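General secretion pathway protein L (Vibrio parahaemolyticus, PDB 2W7V) probably serves as an inner-membrane component of the type II secretion system, with a periplasmic domain that forms a dimer. Local coordinates at residues A[7-17]-A[79-87]; A[17-27]-A[55-64]. All blocks are in the same frame, centred on the assembly; numbering follows the deposited sequence.

Contact 1: residues A[7-17]-A[79-87]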
ATOM      1  N   ASP A   7       5.296  11.760   3.183  1.00 33.92           N
ATOM      2  CA  ASP A   7       5.804  11.018   4.361  1.00 33.60           C
ATOM      3  C   ASP A   7       6.526   9.717   4.057  1.00 33.20           C
ATOM      4  O   ASP A   7       5.915   8.620   4.078  1.00 33.86           O
ATOM      5  CB  ASP A   7       4.702  10.693   5.366  1.00 33.65           C
ATOM      6  CG  ASP A   7       5.261  10.092   6.669  1.00 34.43           C
ATOM      7  OD1 ASP A   7       6.080   9.153   6.583  1.00 31.54           O
ATOM      8  OD2 ASP A   7       4.897  10.577   7.779  1.00 36.11           O
ATOM      9  N   VAL A   8       7.835   9.864   3.890  1.00 31.54           N
ATOM     10  CA  VAL A   8       8.777   8.789   3.610  1.00 30.55           C
ATOM     11  C   VAL A   8       8.968   7.750   4.724  1.00 30.05           C
ATOM     12  O   VAL A   8       9.250   6.588   4.423  1.00 30.13           O
ATOM     13  CB  VAL A   8      10.169   9.402   3.273  1.00 30.76           C
ATOM     14  CG1 VAL A   8      11.290   8.471   3.677  1.00 30.53           C
ATOM     15  CG2 VAL A   8      10.241   9.768   1.800  1.00 30.54           C
ATOM     16  N   ALA A   9       8.880   8.156   5.993  1.00 29.25           N
ATOM     17  CA  ALA A   9       9.020   7.198   7.115  1.00 28.70           C
ATOM     18  C   ALA A   9       7.875   6.181   7.132  1.00 27.33           C
ATOM     19  O   ALA A   9       8.089   4.983   7.239  1.00 28.41           O
ATOM     20  CB  ALA A   9       9.134   7.917   8.451  1.00 28.64           C
HETATM   21  N   MSE A  10       6.657   6.652   6.966  1.00 25.39           N
HETATM   22  CA  MSE A  10       5.538   5.742   6.779  1.00 23.50           C
HETATM   23  C   MSE A  10       5.661   4.865   5.511  1.00 21.69           C
HETATM   24  O   MSE A  10       5.334   3.696   5.542  1.00 21.19           O
HETATM   25  CB  MSE A  10       4.228   6.524   6.772  1.00 23.52           C
HETATM   26  CG  MSE A  10       3.008   5.615   6.699  1.00 27.43           C
HETATM   27 SE   MSE A  10       2.652   4.449   8.254  1.00 38.43          SE
HETATM   28  CE  MSE A  10       2.301   5.831   9.534  1.00 30.94           C
ATOM     29  N   LEU A  11       6.132   5.435   4.416  1.00 20.00           N
ATOM     30  CA  LEU A  11       6.381   4.658   3.212  1.00 19.72           C
ATOM     31  C   LEU A  11       7.354   3.507   3.484  1.00 18.99           C
ATOM     32  O   LEU A  11       7.128   2.387   3.077  1.00 17.09           O
ATOM     33  CB  LEU A  11       6.902   5.567   2.091  1.00 19.34           C
ATOM     34  CG  LEU A  11       6.956   4.997   0.677  1.00 18.41           C
ATOM     35  CD1 LEU A  11       5.592   4.532   0.247  1.00 15.40           C
ATOM     36  CD2 LEU A  11       7.462   6.068  -0.257  1.00 18.63           C
ATOM     37  N   SER A  12       8.421   3.779   4.214  1.00 19.81           N
ATOM     38  CA  SER A  12       9.368   2.738   4.564  1.00 21.03           C
ATOM     39  C   SER A  12       8.764   1.636   5.429  1.00 22.15           C
ATOM     40  O   SER A  12       8.927   0.447   5.094  1.00 23.19           O
ATOM     41  CB  SER A  12      10.591   3.345   5.245  1.00 20.72           C
ATOM     42  OG  SER A  12      11.230   4.276   4.373  1.00 20.89           O
ATOM     43  N   TRP A  13       8.047   2.024   6.495  1.00 22.28           N
ATOM     44  CA  TRP A  13       7.557   1.078   7.510  0.50 22.77           C
ATOM     45  C   TRP A  13       6.329   0.302   7.020  1.00 23.12           C
ATOM     46  O   TRP A  13       6.049  -0.790   7.493  1.00 23.73           O
ATOM     47  CB  TRP A  13       7.202   1.783   8.846  0.50 23.25           C
ATOM     48  CG  TRP A  13       8.247   2.741   9.429  0.50 23.15           C
ATOM     49  CD1 TRP A  13       9.605   2.673   9.304  0.50 23.55           C
ATOM     50  CD2 TRP A  13       7.983   3.883  10.262  0.50 24.20           C
ATOM     51  NE1 TRP A  13      10.203   3.712   9.992  0.50 23.72           N
ATOM     52  CE2 TRP A  13       9.227   4.464  10.587  0.50 23.57           C
ATOM     53  CE3 TRP A  13       6.809   4.467  10.769  0.50 23.51           C
ATOM     54  CZ2 TRP A  13       9.330   5.600  11.379  0.50 24.51           C
ATOM     55  CZ3 TRP A  13       6.912   5.586  11.553  0.50 23.64           C
ATOM     56  CH2 TRP A  13       8.164   6.148  11.855  0.50 24.08           C
ATOM     57  N   LEU A  14       5.588   0.890   6.112  1.00 22.87           N
ATOM     58  CA  LEU A  14       4.548   0.173   5.416  1.00 22.96           C
ATOM     59  C   LEU A  14       4.997  -1.222   4.858  1.00 22.57           C
ATOM     60  O   LEU A  14       4.194  -2.142   4.699  1.00 22.50           O
ATOM     61  CB  LEU A  14       4.076   1.120   4.300  1.00 23.74           C
ATOM     62  CG  LEU A  14       3.287   0.642   3.106  1.00 24.48           C
ATOM     63  CD1 LEU A  14       2.489   1.825   2.554  1.00 22.89           C
ATOM     64  CD2 LEU A  14       4.245   0.050   2.111  1.00 22.94           C
ATOM     65  N   ALA A  15       6.279  -1.355   4.526  1.00 21.93           N
ATOM     66  CA  ALA A  15       6.873  -2.627   4.046  1.00 20.81           C
ATOM     67  C   ALA A  15       6.736  -3.819   5.048  1.00 19.72           C
ATOM     68  O   ALA A  15       6.782  -4.990   4.644  1.00 19.65           O
ATOM     69  CB  ALA A  15       8.337  -2.397   3.707  1.00 20.63           C
ATOM     70  N   ALA A  16       6.599  -3.490   6.339  1.00 18.35           N
ATOM     71  CA  ALA A  16       6.402  -4.445   7.429  1.00 17.63           C
ATOM     72  C   ALA A  16       4.933  -4.897   7.619  1.00 16.77           C
ATOM     73  O   ALA A  16       4.669  -5.792   8.392  1.00 17.52           O
ATOM     74  CB  ALA A  16       6.928  -3.848   8.727  1.00 17.18           C
ATOM     75  N   LEU A  17       3.986  -4.268   6.951  1.00 16.08           N
ATOM     76  CA  LEU A  17       2.583  -4.529   7.196  1.00 16.19           C
ATOM     77  C   LEU A  17       2.062  -5.852   6.605  1.00 15.58           C
ATOM     78  O   LEU A  17       1.285  -6.552   7.259  1.00 14.54           O
ATOM     79  CB  LEU A  17       1.729  -3.335   6.742  1.00 16.57           C
ATOM     80  CG  LEU A  17       1.780  -2.076   7.633  1.00 17.28           C
ATOM     81  CD1 LEU A  17       0.995  -0.928   6.984  1.00 15.84           C
ATOM     82  CD2 LEU A  17       1.262  -2.343   9.061  1.00 16.95           C
HETATM   83  N   MSE A  79     -16.459  -7.318   8.721  1.00  4.75           N
HETATM   84  CA  MSE A  79     -15.727  -6.392   7.895  1.00  4.50           C
HETATM   85  C   MSE A  79     -15.335  -5.194   8.726  1.00  2.98           C
HETATM   86  O   MSE A  79     -16.147  -4.646   9.449  1.00  2.00           O
HETATM   87  CB  MSE A  79     -16.597  -5.947   6.730  1.00  4.28           C
HETATM   88  CG  MSE A  79     -17.050  -7.069   5.831  1.00  5.04           C
HETATM   89 SE   MSE A  79     -18.182  -6.399   4.337  1.00  7.34          SE
HETATM   90  CE  MSE A  79     -16.747  -5.421   3.390  1.00  6.32           C
ATOM     91  N   GLY A  80     -14.074  -4.791   8.631  1.00  2.91           N
ATOM     92  CA  GLY A  80     -13.633  -3.579   9.303  1.00  2.78           C
ATOM     93  C   GLY A  80     -12.427  -2.967   8.678  1.00  3.14           C
ATOM     94  O   GLY A  80     -11.992  -3.361   7.609  1.00  2.04           O
ATOM     95  N   SER A  81     -11.851  -2.017   9.401  1.00  4.05           N
ATOM     96  CA  SER A  81     -10.777  -1.223   8.881  1.00  4.11           C
ATOM     97  C   SER A  81      -9.897  -0.712   9.982  1.00  4.32           C
ATOM     98  O   SER A  81     -10.247  -0.790  11.160  1.00  3.18           O
ATOM     99  CB  SER A  81     -11.341  -0.038   8.098  1.00  3.98           C
ATOM    100  OG  SER A  81     -12.111   0.748   8.969  1.00  5.27           O
ATOM    101  N   PHE A  82      -8.746  -0.190   9.547  1.00  4.31           N
ATOM    102  CA  PHE A  82      -7.749   0.395  10.412  1.00  3.65           C
ATOM    103  C   PHE A  82      -7.180   1.600   9.700  1.00  2.98           C
ATOM    104  O   PHE A  82      -6.996   1.571   8.493  1.00  2.12           O
ATOM    105  CB  PHE A  82      -6.595  -0.581  10.607  1.00  4.45           C
ATOM    106  CG  PHE A  82      -6.947  -1.784  11.372  1.00  3.84           C
ATOM    107  CD1 PHE A  82      -7.188  -1.703  12.710  1.00  3.14           C
ATOM    108  CD2 PHE A  82      -7.008  -3.023  10.747  1.00  5.03           C
ATOM    109  CE1 PHE A  82      -7.528  -2.812  13.421  1.00  2.06           C
ATOM    110  CE2 PHE A  82      -7.349  -4.170  11.485  1.00  2.87           C
ATOM    111  CZ  PHE A  82      -7.604  -4.053  12.805  1.00  2.56           C
ATOM    112  N   VAL A  83      -6.894   2.639  10.466  1.00  2.70           N
ATOM    113  CA  VAL A  83      -6.110   3.775  10.031  1.00  2.13           C
ATOM    114  C   VAL A  83      -4.820   3.778  10.844  1.00  2.03           C
ATOM    115  O   VAL A  83      -4.857   3.707  12.047  1.00  2.00           O
ATOM    116  CB  VAL A  83      -6.872   5.091  10.248  1.00  2.00           C
ATOM    117  CG1 VAL A  83      -6.024   6.256   9.814  1.00  2.13           C
ATOM    118  CG2 VAL A  83      -8.178   5.064   9.434  1.00  2.36           C
ATOM    119  N   LEU A  84      -3.686   3.792  10.155  1.00  2.11           N
ATOM    120  CA  LEU A  84      -2.375   3.866  10.785  1.00  2.00           C
ATOM    121  C   LEU A  84      -1.753   5.228  10.514  1.00  2.00           C
ATOM    122  O   LEU A  84      -1.789   5.713   9.385  1.00  2.00           O
ATOM    123  CB  LEU A  84      -1.430   2.815  10.176  1.00  2.00           C
ATOM    124  CG  LEU A  84      -1.909   1.380  10.065  1.00  3.22           C
ATOM    125  CD1 LEU A  84      -0.780   0.469   9.515  1.00  2.00           C
ATOM    126  CD2 LEU A  84      -2.425   0.899  11.394  1.00  2.00           C
ATOM    127  N   LYS A  85      -1.148   5.789  11.538  1.00  2.00           N
ATOM    128  CA  LYS A  85      -0.283   6.952  11.463  1.00  2.00           C
ATOM    129  C   LYS A  85       1.005   6.622  12.212  1.00  2.00           C
ATOM    130  O   LYS A  85       1.077   5.638  12.958  1.00  2.00           O
ATOM    131  CB  LYS A  85      -0.967   8.155  12.112  1.00  2.00           C
ATOM    132  CG  LYS A  85      -2.341   8.483  11.518  1.00  2.00           C
ATOM    133  CD  LYS A  85      -3.193   9.364  12.465  1.00  2.44           C
ATOM    134  CE  LYS A  85      -4.659   9.393  12.000  1.00  3.42           C
ATOM    135  NZ  LYS A  85      -5.494  10.387  12.712  1.00  2.75           N
ATOM    136  N   ARG A  86       2.022   7.448  12.026  1.00  2.00           N
ATOM    137  CA  ARG A  86       3.337   7.200  12.647  1.00  2.46           C
ATOM    138  C   ARG A  86       3.292   7.182  14.211  1.00  2.40           C
ATOM    139  O   ARG A  86       2.620   8.011  14.788  1.00  2.00           O
ATOM    140  CB  ARG A  86       4.355   8.266  12.186  1.00  2.50           C
ATOM    141  CG  ARG A  86       4.679   8.216  10.692  1.00  3.41           C
ATOM    142  CD  ARG A  86       6.157   8.503  10.400  1.00  2.96           C
ATOM    143  NE  ARG A  86       6.447   9.926  10.430  1.00  4.65           N
ATOM    144  CZ  ARG A  86       7.630  10.470  10.731  1.00  4.98           C
ATOM    145  NH1 ARG A  86       8.686   9.721  11.061  1.00  5.77           N
ATOM    146  NH2 ARG A  86       7.756  11.792  10.706  1.00  4.63           N
ATOM    147  N   GLN A  87       3.980   6.191  14.818  1.00  3.07           N
ATOM    148  CA  GLN A  87       4.294   6.022  16.286  1.00  3.34           C
ATOM    149  C   GLN A  87       3.673   4.775  16.982  1.00  3.44           C
ATOM    150  O   GLN A  87       4.136   4.314  18.068  1.00  3.15           O
ATOM    151  CB  GLN A  87       4.000   7.275  17.110  1.00  3.36           C
ATOM    152  CG  GLN A  87       4.970   8.417  16.916  1.00  3.47           C
ATOM    153  CD  GLN A  87       4.529   9.626  17.711  1.00  4.54           C
ATOM    154  OE1 GLN A  87       3.394  10.087  17.558  1.00  6.30           O
ATOM    155  NE2 GLN A  87       5.399  10.124  18.596  1.00  4.53           N
TER
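Asp7 and Arg86 approach from opposite directions and form a salt bridge, OD2 of Asp7 lying 3.1 Å from NE of Arg86. The flat groups do not pair side by side: the carboxylate and guanidinium planes stand 78° apart. Asp7 suits this place because its two oxygens divide the work. As N-cap of helix 8-13 it turns CG anti to its own nitrogen (chi1 -172°), and OD1 accepts from Met10 N at 2.6 Å, leaving OD2 for the arginine.

Bends at chi2 and chi3 set Arg86 CD against the Trp13 ring and carry NE to Asp7 and NH1 to Ala9. NH1 lies 3.2 Å from the methyl CB of Ala9, small enough to let the guanidinium come close. Trp13 crosses the arginine at about a right angle, CZ3 lying 3.2 Å from Arg86 CD; a second conformer of the indole makes this contact less certain. Met10, a buried selenomethionine, packs on Phe64, Val41 and Tyr34; its methyl is modelled doubtfully close to the Lys85-Arg86 backbone.

Deeper in, Leu17 and Leu84 meet tip to tip, CD1 to CD1 at a tight 3.4 Å, two branched apolar side chains suited to a buried layer. The axes of helix 8-13 and strand 79-86 come within 8.9 Å of each other, at 121°. A helix covering one face of an antiparallel sheet characterises the two-layer alpha-beta sandwich.

Contact 2: residues A[17-27]-A[55-64]. With EDO (1,2-ethanediol), chain C.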
ATOM      1  N   LEU A  17       3.986  -4.268   6.951  1.00 16.08           N
ATOM      2  CA  LEU A  17       2.583  -4.529   7.196  1.00 16.19           C
ATOM      3  C   LEU A  17       2.062  -5.852   6.605  1.00 15.58           C
ATOM      4  O   LEU A  17       1.285  -6.552   7.259  1.00 14.54           O
ATOM      5  CB  LEU A  17       1.729  -3.335   6.742  1.00 16.57           C
ATOM      6  CG  LEU A  17       1.780  -2.076   7.633  1.00 17.28           C
ATOM      7  CD1 LEU A  17       0.995  -0.928   6.984  1.00 15.84           C
ATOM      8  CD2 LEU A  17       1.262  -2.343   9.061  1.00 16.95           C
ATOM      9  N   PRO A  18       2.482  -6.204   5.375  1.00 15.61           N
ATOM     10  CA  PRO A  18       2.055  -7.504   4.887  1.00 15.02           C
ATOM     11  C   PRO A  18       2.510  -8.645   5.772  1.00 14.18           C
ATOM     12  O   PRO A  18       1.699  -9.519   6.106  1.00 14.39           O
ATOM     13  CB  PRO A  18       2.691  -7.569   3.486  1.00 15.32           C
ATOM     14  CG  PRO A  18       2.733  -6.106   3.045  1.00 15.05           C
ATOM     15  CD  PRO A  18       3.271  -5.499   4.337  1.00 16.30           C
ATOM     16  N   ALA A  19       3.783  -8.633   6.164  1.00 13.27           N
ATOM     17  CA  ALA A  19       4.320  -9.682   7.025  1.00 12.09           C
ATOM     18  C   ALA A  19       3.609  -9.626   8.384  1.00 12.20           C
ATOM     19  O   ALA A  19       3.270 -10.663   8.939  1.00 12.73           O
ATOM     20  CB  ALA A  19       5.778  -9.554   7.158  1.00 10.74           C
ATOM     21  N   THR A  20       3.308  -8.430   8.887  1.00 10.69           N
ATOM     22  CA  THR A  20       2.651  -8.335  10.183  1.00 10.71           C
ATOM     23  C   THR A  20       1.217  -8.836  10.162  1.00  9.82           C
ATOM     24  O   THR A  20       0.835  -9.642  11.027  1.00  8.92           O
ATOM     25  CB  THR A  20       2.724  -6.897  10.755  1.00 10.53           C
ATOM     26  OG1 THR A  20       4.091  -6.481  10.780  1.00 11.37           O
ATOM     27  CG2 THR A  20       2.141  -6.820  12.168  1.00 10.00           C
ATOM     28  N   LEU A  21       0.437  -8.367   9.189  1.00  9.00           N
ATOM     29  CA  LEU A  21      -0.964  -8.778   9.063  1.00  9.19           C
ATOM     30  C   LEU A  21      -1.018 -10.250   8.720  1.00  7.65           C
ATOM     31  O   LEU A  21      -1.945 -10.942   9.062  1.00  6.62           O
ATOM     32  CB  LEU A  21      -1.724  -7.947   8.012  1.00  9.31           C
ATOM     33  CG  LEU A  21      -1.795  -6.426   8.224  1.00 11.41           C
ATOM     34  CD1 LEU A  21      -2.109  -5.719   6.908  1.00 13.62           C
ATOM     35  CD2 LEU A  21      -2.765  -6.035   9.302  1.00  7.55           C
ATOM     36  N   GLY A  22      -0.003 -10.704   8.015  1.00  7.86           N
ATOM     37  CA  GLY A  22       0.158 -12.102   7.681  1.00  7.87           C
ATOM     38  C   GLY A  22       0.229 -13.023   8.874  1.00  8.00           C
ATOM     39  O   GLY A  22      -0.172 -14.147   8.747  1.00  8.22           O
ATOM     40  N   GLN A  23       0.724 -12.556  10.027  1.00  8.06           N
ATOM     41  CA  GLN A  23       0.792 -13.377  11.249  1.00  8.34           C
ATOM     42  C   GLN A  23      -0.595 -13.678  11.833  1.00  8.53           C
ATOM     43  O   GLN A  23      -0.714 -14.561  12.662  1.00  7.96           O
ATOM     44  CB  GLN A  23       1.593 -12.687  12.372  1.00  8.42           C
ATOM     45  CG  GLN A  23       3.015 -12.231  12.061  1.00  9.84           C
ATOM     46  CD  GLN A  23       3.633 -11.342  13.171  1.00 10.08           C
ATOM     47  OE1 GLN A  23       4.229 -10.301  12.885  1.00 12.59           O
ATOM     48  NE2 GLN A  23       3.516 -11.771  14.432  1.00 13.29           N
ATOM     49  N   VAL A  24      -1.618 -12.908  11.446  1.00  8.14           N
ATOM     50  CA  VAL A  24      -2.960 -13.005  12.030  1.00  8.55           C
ATOM     51  C   VAL A  24      -3.791 -13.987  11.213  1.00  9.16           C
ATOM     52  O   VAL A  24      -4.073 -13.728  10.045  1.00  9.23           O
ATOM     53  CB  VAL A  24      -3.679 -11.589  12.064  1.00  9.39           C
ATOM     54  CG1 VAL A  24      -5.075 -11.713  12.567  1.00  9.24           C
ATOM     55  CG2 VAL A  24      -2.877 -10.568  12.916  1.00  6.01           C
ATOM     56  N   LYS A  25      -4.135 -15.135  11.815  1.00  9.11           N
ATOM     57  CA  LYS A  25      -5.022 -16.140  11.206  1.00  8.41           C
ATOM     58  C   LYS A  25      -6.412 -15.547  10.890  1.00  7.53           C
ATOM     59  O   LYS A  25      -6.966 -14.789  11.678  1.00  5.99           O
ATOM     60  CB  LYS A  25      -5.195 -17.330  12.169  1.00  8.31           C
ATOM     61  CG  LYS A  25      -3.866 -17.994  12.561  1.00 10.70           C
ATOM     62  CD  LYS A  25      -4.007 -19.268  13.426  1.00  9.70           C
ATOM     63  CE  LYS A  25      -2.625 -19.834  13.776  1.00 10.35           C
ATOM     64  NZ  LYS A  25      -2.664 -21.086  14.630  1.00 10.78           N
ATOM     65  N   ASP A  26      -6.988 -15.927   9.760  1.00  7.35           N
ATOM     66  CA  ASP A  26      -8.380 -15.625   9.492  1.00  7.96           C
ATOM     67  C   ASP A  26      -8.542 -14.087   9.365  1.00  8.47           C
ATOM     68  O   ASP A  26      -9.567 -13.523   9.757  1.00  7.70           O
ATOM     69  CB  ASP A  26      -9.260 -16.243  10.607  1.00  7.74           C
ATOM     70  CG  ASP A  26     -10.771 -16.240  10.279  1.00  7.91           C
ATOM     71  OD1 ASP A  26     -11.143 -15.923   9.132  1.00  8.12           O
ATOM     72  OD2 ASP A  26     -11.591 -16.565  11.180  1.00  5.36           O
ATOM     73  N   LEU A  27      -7.505 -13.420   8.843  1.00  8.52           N
ATOM     74  CA  LEU A  27      -7.594 -12.008   8.502  1.00  9.49           C
ATOM     75  C   LEU A  27      -7.209 -11.773   7.049  1.00  9.93           C
ATOM     76  O   LEU A  27      -6.059 -11.834   6.715  1.00 11.24           O
ATOM     77  CB  LEU A  27      -6.698 -11.129   9.405  1.00  9.11           C
ATOM     78  CG  LEU A  27      -6.971  -9.611   9.364  1.00  8.84           C
ATOM     79  CD1 LEU A  27      -8.327  -9.237   9.930  1.00  4.48           C
ATOM     80  CD2 LEU A  27      -5.882  -8.776  10.048  1.00  9.21           C
ATOM     81  N   GLN A  55      -6.433  -9.061  17.435  1.00 12.68           N
ATOM     82  CA  GLN A  55      -5.050  -9.493  17.302  1.00 13.25           C
ATOM     83  C   GLN A  55      -4.291  -8.572  16.394  1.00 11.85           C
ATOM     84  O   GLN A  55      -3.176  -8.208  16.688  1.00 11.41           O
ATOM     85  CB  GLN A  55      -5.002 -10.906  16.740  1.00 13.30           C
ATOM     86  CG  GLN A  55      -5.718 -11.895  17.662  1.00 15.83           C
ATOM     87  CD  GLN A  55      -5.546 -13.321  17.233  1.00 17.96           C
ATOM     88  OE1 GLN A  55      -5.115 -13.602  16.090  1.00 23.99           O
ATOM     89  NE2 GLN A  55      -5.888 -14.264  18.146  1.00 22.93           N
ATOM     90  N   ALA A  56      -4.921  -8.166  15.301  1.00 11.37           N
ATOM     91  CA  ALA A  56      -4.304  -7.242  14.357  1.00 12.16           C
ATOM     92  C   ALA A  56      -4.098  -5.858  14.994  1.00 12.78           C
ATOM     93  O   ALA A  56      -3.011  -5.334  14.906  1.00 13.40           O
ATOM     94  CB  ALA A  56      -5.125  -7.139  13.075  1.00 11.37           C
ATOM     95  N   ARG A  57      -5.112  -5.295  15.665  1.00 13.92           N
ATOM     96  CA  ARG A  57      -4.955  -3.995  16.310  1.00 14.07           C
ATOM     97  C   ARG A  57      -3.804  -3.984  17.270  1.00 14.48           C
ATOM     98  O   ARG A  57      -3.034  -3.053  17.257  1.00 15.90           O
ATOM     99  CB  ARG A  57      -6.187  -3.552  17.066  1.00 13.58           C
ATOM    100  CG  ARG A  57      -6.154  -2.036  17.460  1.00 13.96           C
ATOM    101  CD  ARG A  57      -6.973  -1.738  18.697  1.00 16.50           C
ATOM    102  NE  ARG A  57      -8.130  -2.583  18.588  1.00 20.09           N
ATOM    103  CZ  ARG A  57      -8.542  -3.496  19.451  1.00 17.19           C
ATOM    104  NH1 ARG A  57      -8.028  -3.659  20.658  1.00 15.99           N
ATOM    105  NH2 ARG A  57      -9.569  -4.212  19.073  1.00 18.01           N
ATOM    106  N   VAL A  58      -3.703  -5.007  18.116  1.00 14.51           N
ATOM    107  CA  VAL A  58      -2.678  -5.075  19.132  1.00 14.13           C
ATOM    108  C   VAL A  58      -1.289  -5.152  18.499  1.00 13.99           C
ATOM    109  O   VAL A  58      -0.366  -4.498  18.949  1.00 14.78           O
ATOM    110  CB  VAL A  58      -2.884  -6.300  20.074  1.00 14.71           C
ATOM    111  CG1 VAL A  58      -1.601  -6.595  20.847  1.00 13.57           C
ATOM    112  CG2 VAL A  58      -4.113  -6.082  21.022  1.00 14.96           C
ATOM    113  N   LYS A  59      -1.138  -5.953  17.461  1.00 13.60           N
ATOM    114  CA  LYS A  59       0.122  -6.019  16.751  1.00 13.75           C
ATOM    115  C   LYS A  59       0.506  -4.709  16.041  1.00 13.36           C
ATOM    116  O   LYS A  59       1.645  -4.278  16.093  1.00 13.08           O
ATOM    117  CB  LYS A  59       0.078  -7.140  15.729  1.00 13.86           C
ATOM    118  CG  LYS A  59      -0.030  -8.537  16.305  1.00 13.52           C
ATOM    119  CD  LYS A  59       0.338  -9.568  15.215  1.00 15.12           C
ATOM    120  CE  LYS A  59       0.047 -11.021  15.604  1.00 15.43           C
ATOM    121  NZ  LYS A  59       1.135 -11.597  16.408  1.00 15.19           N
ATOM    122  N   LEU A  60      -0.435  -4.092  15.353  1.00 13.48           N
ATOM    123  CA  LEU A  60      -0.182  -2.824  14.690  1.00 14.49           C
ATOM    124  C   LEU A  60       0.186  -1.720  15.699  1.00 14.46           C
ATOM    125  O   LEU A  60       1.026  -0.882  15.433  1.00 15.39           O
ATOM    126  CB  LEU A  60      -1.413  -2.394  13.859  1.00 14.58           C
ATOM    127  CG  LEU A  60      -1.745  -3.362  12.711  1.00 15.79           C
ATOM    128  CD1 LEU A  60      -3.109  -2.962  12.102  1.00 19.40           C
ATOM    129  CD2 LEU A  60      -0.652  -3.434  11.675  1.00 11.73           C
ATOM    130  N   ALA A  61      -0.425  -1.764  16.871  1.00 15.06           N
ATOM    131  CA  ALA A  61      -0.242  -0.744  17.933  1.00 15.09           C
ATOM    132  C   ALA A  61       1.198  -0.693  18.501  1.00 15.48           C
ATOM    133  O   ALA A  61       1.601   0.320  19.094  1.00 15.11           O
ATOM    134  CB  ALA A  61      -1.229  -1.021  19.057  1.00 14.29           C
ATOM    135  N   GLU A  62       1.962  -1.774  18.324  1.00 15.35           N
ATOM    136  CA  GLU A  62       3.341  -1.825  18.795  1.00 16.11           C
ATOM    137  C   GLU A  62       4.237  -0.811  18.097  1.00 16.17           C
ATOM    138  O   GLU A  62       5.164  -0.283  18.708  1.00 16.26           O
ATOM    139  CB  GLU A  62       3.920  -3.234  18.602  1.00 16.27           C
ATOM    140  CG  GLU A  62       3.168  -4.314  19.382  1.00 17.48           C
ATOM    141  CD  GLU A  62       3.751  -5.716  19.233  1.00 18.15           C
ATOM    142  OE1 GLU A  62       4.764  -5.885  18.507  1.00 20.80           O
ATOM    143  OE2 GLU A  62       3.183  -6.644  19.864  1.00 20.28           O
ATOM    144  N   LYS A  63       3.973  -0.554  16.817  1.00 16.13           N
ATOM    145  CA  LYS A  63       4.819   0.330  16.027  1.00 16.20           C
ATOM    146  C   LYS A  63       4.056   1.466  15.309  1.00 16.20           C
ATOM    147  O   LYS A  63       4.677   2.309  14.665  1.00 15.38           O
ATOM    148  CB  LYS A  63       5.596  -0.514  15.000  1.00 16.30           C
ATOM    149  CG  LYS A  63       6.585  -1.543  15.600  1.00 16.14           C
ATOM    150  CD  LYS A  63       7.940  -0.959  15.969  1.00 15.24           C
ATOM    151  CE  LYS A  63       8.666  -1.852  16.963  1.00 15.29           C
ATOM    152  NZ  LYS A  63      10.162  -1.838  16.833  1.00 16.56           N
ATOM    153  N   PHE A  64       2.719   1.460  15.390  1.00 16.36           N
ATOM    154  CA  PHE A  64       1.888   2.492  14.775  1.00 16.79           C
ATOM    155  C   PHE A  64       0.885   3.095  15.745  1.00 17.40           C
ATOM    156  O   PHE A  64       0.505   2.458  16.713  1.00 18.79           O
ATOM    157  CB  PHE A  64       1.126   1.935  13.559  1.00 17.25           C
ATOM    158  CG  PHE A  64       2.017   1.434  12.444  1.00 17.13           C
ATOM    159  CD1 PHE A  64       2.677   2.309  11.630  1.00 17.73           C
ATOM    160  CD2 PHE A  64       2.204   0.078  12.244  1.00 18.20           C
ATOM    161  CE1 PHE A  64       3.501   1.848  10.610  1.00 19.09           C
ATOM    162  CE2 PHE A  64       3.007  -0.387  11.242  1.00 17.99           C
ATOM    163  CZ  PHE A  64       3.660   0.494  10.422  1.00 18.50           C
TER
HETATM  164  C1  EDO C1405      -3.630 -14.679   7.321  1.00 48.19           C
HETATM  165  O1  EDO C1405      -2.403 -15.078   7.894  1.00 49.67           O
HETATM  166  C2  EDO C1405      -3.368 -13.353   6.622  1.00 49.19           C
HETATM  167  O2  EDO C1405      -3.489 -12.219   7.467  1.00 40.24           O
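Leu17 meets Leu60 and Phe64 where two helical pieces pack on one face of the sheet, in a circularly permuted variant of the ferredoxin-like alpha-beta sandwich, alpha-beta-beta-alpha-beta-beta. The axes of helices 17-22 and 55-61 pass 10.1 Å apart at 140°, a roughly antiparallel pairing. Leu17 CD2 touches both Leu60 CD2, at 3.4 Å and tighter than usual, and Phe64 CE2, also at 3.4 Å.

One turn on, the side chains of Thr20 and Lys59 slide past each other in opposite directions. A chi1 of -54° sets OG1 beside the backbone nitrogen and so turns CG2 anti to it; the methyl faces the lysine's aliphatic chain while OG1 bonds back to Ala16 O, a fit for a residue with one apolar and one polar branch. Leu21 CD2 meets Leu60 CD2 at 4.1 Å and, like Leu17, crosses it at about a right angle, extending the apolar seam. The aliphatic part of Gln23 crosses the end of Lys59 at a slant, Gln23 CB 4.0 Å from Lys59 CE.

Val24, buried, packs CG2 against Ala56 CA at 3.9 Å, the small alanine permitting so close an approach. Val24 also begins a type II turn that ends at Leu27, whose CD2 touches Ala56 CB at 3.5 Å. An ethanediol, probably from the crystallisation liquor, has O2 near both Leu21 O and Leu27 O, and its O1 donates to Gly22 O at 2.6 Å.

Overall arrangement
From the N terminus, helix 8-13 is followed, after an irregular turn at 14-16, by helix 17-22, and Leu17 at their junction belongs to both contacts. The chain then forms the hairpin of strands 28-35 and 40-47 and returns through helix 51-61, where contact 2 closes a loop. Strands 64-73 and 78-86 follow, and contact 1 closes the wider loop at the end of the modelled chain, so that contact 2 falls within it. Their centres are about 11 Å apart. Phe64 touches Met10, and Phe82 packs on Ala56 and Arg57, linking the two. Together, contact 1 joins the N-terminal helix to a central strand and contact 2 joins the helical layer to itself.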